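Protein TASOR (Homo sapiens, PDB 6TL1) serves as a component of the HUSH complex, which maintains H3K9me3-dependent epigenetic silencing by promoting recruitment of SETDB1 and MORC2. Local coordinates at residues R12-E15 / D16-I20. Residues are numbered along the deposited sequence; the frame is centred on the assembly and turned at random.
Sequences REFE and DVVNI
Arg12 holds CG opposite its backbone N (chi1 175°) while Asp16, one turn on, turns CG back beside its own N (chi1 -79°), which brings the two side chains across each other at a slant on the outer surface of helix 12-22. CG is the Arg12 side-chain atom nearest the carboxylate, 4.0 Å from Asp16 OD2; the long chain bends at chi3, and Arg12 NH1 stays 5.3 Å from Asp16 OD2, so a water bridges the charges. That water accepts from NH1 at the guanidinium edge, in its plane, and donates to OD2. A second water donates to both Asp16 OD1 (2.6 Å) and Arg12 O, a carbonyl that also receives the helical bond from Asp16 N. A third links Glu15 OE1 with Asn19 OD1; these polar side chains suit a surface where water can complete their bonding. Inward-facing Phe14, Val17 and Val18 are buried, their hydrocarbon side chains suiting a face pressed against a sheet. Phe14 CE1 meets Val18 CG2 at 3.8 Å, the methyl lying oblique to the ring, beside a nearly straight backbone bond from Val18 N to Phe14 O (3.1 Å, 171°). The helix is thus amphipathic, part of the TASOR pseudo-PARP domain, and packs on the antiparallel sheet: Phe14 touches Ala39 and Val18 touches Tyr36 of strand 34-42, Val17 reaches Val205 of strand 199-209, and Ile20 meets Phe74 of strand 71-77.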
ATOM      1  N   ARG A  12     -10.546 -17.938  11.973  1.00 38.94           N
ATOM      2  CA  ARG A  12     -11.246 -16.703  11.633  1.00 42.32           C
ATOM      3  C   ARG A  12     -10.267 -15.580  11.290  1.00 43.46           C
ATOM      4  O   ARG A  12     -10.461 -14.853  10.308  1.00 39.61           O
ATOM      5  CB  ARG A  12     -12.171 -16.285  12.775  1.00 46.97           C
ATOM      6  CG  ARG A  12     -12.846 -14.938  12.530  1.00 48.90           C
ATOM      7  CD  ARG A  12     -13.740 -14.517  13.695  1.00 53.07           C
ATOM      8  NE  ARG A  12     -14.989 -15.279  13.750  1.00 53.84           N
ATOM      9  CZ  ARG A  12     -16.095 -14.957  13.084  1.00 50.60           C
ATOM     10  NH1 ARG A  12     -16.119 -13.885  12.299  1.00 46.92           N
ATOM     11  NH2 ARG A  12     -17.185 -15.707  13.205  1.00 54.19           N
ATOM     12  N   GLU A  13      -9.228 -15.396  12.109  1.00 39.36           N
ATOM     13  CA  GLU A  13      -8.301 -14.288  11.875  1.00 47.08           C
ATOM     14  C   GLU A  13      -7.521 -14.485  10.586  1.00 38.72           C
ATOM     15  O   GLU A  13      -7.267 -13.527   9.852  1.00 40.14           O
ATOM     16  CB  GLU A  13      -7.337 -14.144  13.053  1.00 56.95           C
ATOM     17  CG  GLU A  13      -8.010 -13.920  14.392  1.00 70.62           C
ATOM     18  CD  GLU A  13      -7.093 -13.232  15.397  1.00 80.69           C
ATOM     19  OE1 GLU A  13      -6.040 -13.810  15.743  1.00 84.05           O
ATOM     20  OE2 GLU A  13      -7.420 -12.107  15.833  1.00 86.86           O
ATOM     21  N   PHE A  14      -7.118 -15.722  10.310  1.00 40.82           N
ATOM     22  CA  PHE A  14      -6.402 -16.038   9.081  1.00 41.59           C
ATOM     23  C   PHE A  14      -7.257 -15.741   7.857  1.00 43.99           C
ATOM     24  O   PHE A  14      -6.784 -15.129   6.891  1.00 41.31           O
ATOM     25  CB  PHE A  14      -5.982 -17.508   9.109  1.00 43.90           C
ATOM     26  CG  PHE A  14      -5.110 -17.932   7.958  1.00 47.92           C
ATOM     27  CD1 PHE A  14      -5.678 -18.335   6.757  1.00 48.68           C
ATOM     28  CD2 PHE A  14      -3.732 -17.956   8.080  1.00 45.00           C
ATOM     29  CE1 PHE A  14      -4.888 -18.746   5.700  1.00 49.12           C
ATOM     30  CE2 PHE A  14      -2.936 -18.365   7.022  1.00 47.47           C
ATOM     31  CZ  PHE A  14      -3.516 -18.759   5.836  1.00 49.10           C
ATOM     32  N   GLU A  15      -8.535 -16.131   7.898  1.00 44.62           N
ATOM     33  CA  GLU A  15      -9.381 -15.947   6.727  1.00 48.01           C
ATOM     34  C   GLU A  15      -9.823 -14.502   6.560  1.00 44.23           C
ATOM     35  O   GLU A  15     -10.098 -14.091   5.430  1.00 43.66           O
ATOM     36  CB  GLU A  15     -10.624 -16.841   6.831  1.00 49.79           C
ATOM     37  CG  GLU A  15     -10.336 -18.343   6.882  1.00 53.55           C
ATOM     38  CD  GLU A  15      -9.527 -18.843   5.695  1.00 61.70           C
ATOM     39  OE1 GLU A  15      -9.716 -18.321   4.575  1.00 64.01           O
ATOM     40  OE2 GLU A  15      -8.689 -19.754   5.889  1.00 66.93           O
ATOM     41  N   ASP A  16      -9.847 -13.720   7.646  1.00 39.29           N
ATOM     42  CA  ASP A  16     -10.036 -12.272   7.539  1.00 46.45           C
ATOM     43  C   ASP A  16      -8.903 -11.613   6.755  1.00 41.93           C
ATOM     44  O   ASP A  16      -9.139 -10.721   5.933  1.00 41.44           O
ATOM     45  CB  ASP A  16     -10.159 -11.641   8.929  1.00 49.42           C
ATOM     46  CG  ASP A  16     -11.544 -11.816   9.546  1.00 57.11           C
ATOM     47  OD1 ASP A  16     -12.482 -12.246   8.843  1.00 58.43           O
ATOM     48  OD2 ASP A  16     -11.691 -11.517  10.751  1.00 60.95           O
ATOM     49  N   VAL A  17      -7.655 -11.985   7.055  1.00 41.94           N
ATOM     50  CA  VAL A  17      -6.519 -11.404   6.343  1.00 43.49           C
ATOM     51  C   VAL A  17      -6.556 -11.807   4.877  1.00 40.27           C
ATOM     52  O   VAL A  17      -6.358 -10.980   3.983  1.00 39.77           O
ATOM     53  CB  VAL A  17      -5.196 -11.827   6.999  1.00 44.54           C
ATOM     54  CG1 VAL A  17      -4.013 -11.258   6.211  1.00 40.94           C
ATOM     55  CG2 VAL A  17      -5.166 -11.365   8.442  1.00 42.09           C
ATOM     56  N   VAL A  18      -6.807 -13.090   4.617  1.00 37.88           N
ATOM     57  CA  VAL A  18      -6.947 -13.561   3.247  1.00 38.87           C
ATOM     58  C   VAL A  18      -8.115 -12.861   2.572  1.00 38.26           C
ATOM     59  O   VAL A  18      -8.034 -12.533   1.383  1.00 41.81           O
ATOM     60  CB  VAL A  18      -7.081 -15.098   3.211  1.00 43.52           C
ATOM     61  CG1 VAL A  18      -7.571 -15.563   1.866  1.00 45.56           C
ATOM     62  CG2 VAL A  18      -5.738 -15.746   3.512  1.00 44.67           C
ATOM     63  N   ASN A  19      -9.187 -12.553   3.323  1.00 36.61           N
ATOM     64  CA  ASN A  19     -10.333 -11.903   2.692  1.00 38.07           C
ATOM     65  C   ASN A  19     -10.002 -10.489   2.239  1.00 39.90           C
ATOM     66  O   ASN A  19     -10.588 -10.009   1.264  1.00 40.42           O
ATOM     67  CB  ASN A  19     -11.545 -11.835   3.623  1.00 37.91           C
ATOM     68  CG  ASN A  19     -12.232 -13.178   3.782  1.00 36.20           C
ATOM     69  OD1 ASN A  19     -11.973 -14.085   3.023  1.00 38.11           O
ATOM     70  ND2 ASN A  19     -13.141 -13.288   4.750  1.00 36.58           N
ATOM     71  N   ILE A  20      -9.099  -9.804   2.945  1.00 38.12           N
ATOM     72  CA  ILE A  20      -8.639  -8.494   2.484  1.00 38.41           C
ATOM     73  C   ILE A  20      -7.966  -8.637   1.124  1.00 36.59           C
ATOM     74  O   ILE A  20      -8.242  -7.872   0.191  1.00 39.17           O
ATOM     75  CB  ILE A  20      -7.685  -7.872   3.519  1.00 37.65           C
ATOM     76  CG1 ILE A  20      -8.414  -7.622   4.851  1.00 34.89           C
ATOM     77  CG2 ILE A  20      -7.085  -6.561   2.980  1.00 38.48           C
ATOM     78  CD1 ILE A  20      -7.457  -7.363   5.972  1.00 38.74           C
TER
HETATM   79  O   HOH W   1     -13.207 -14.699   8.588  1.00 48.66           O
HETATM   80  O   HOH W   2     -14.715 -11.491  11.436  1.00 58.13           O
HETATM   81  O   HOH W   3     -11.263 -16.794   3.152  1.00 47.01           O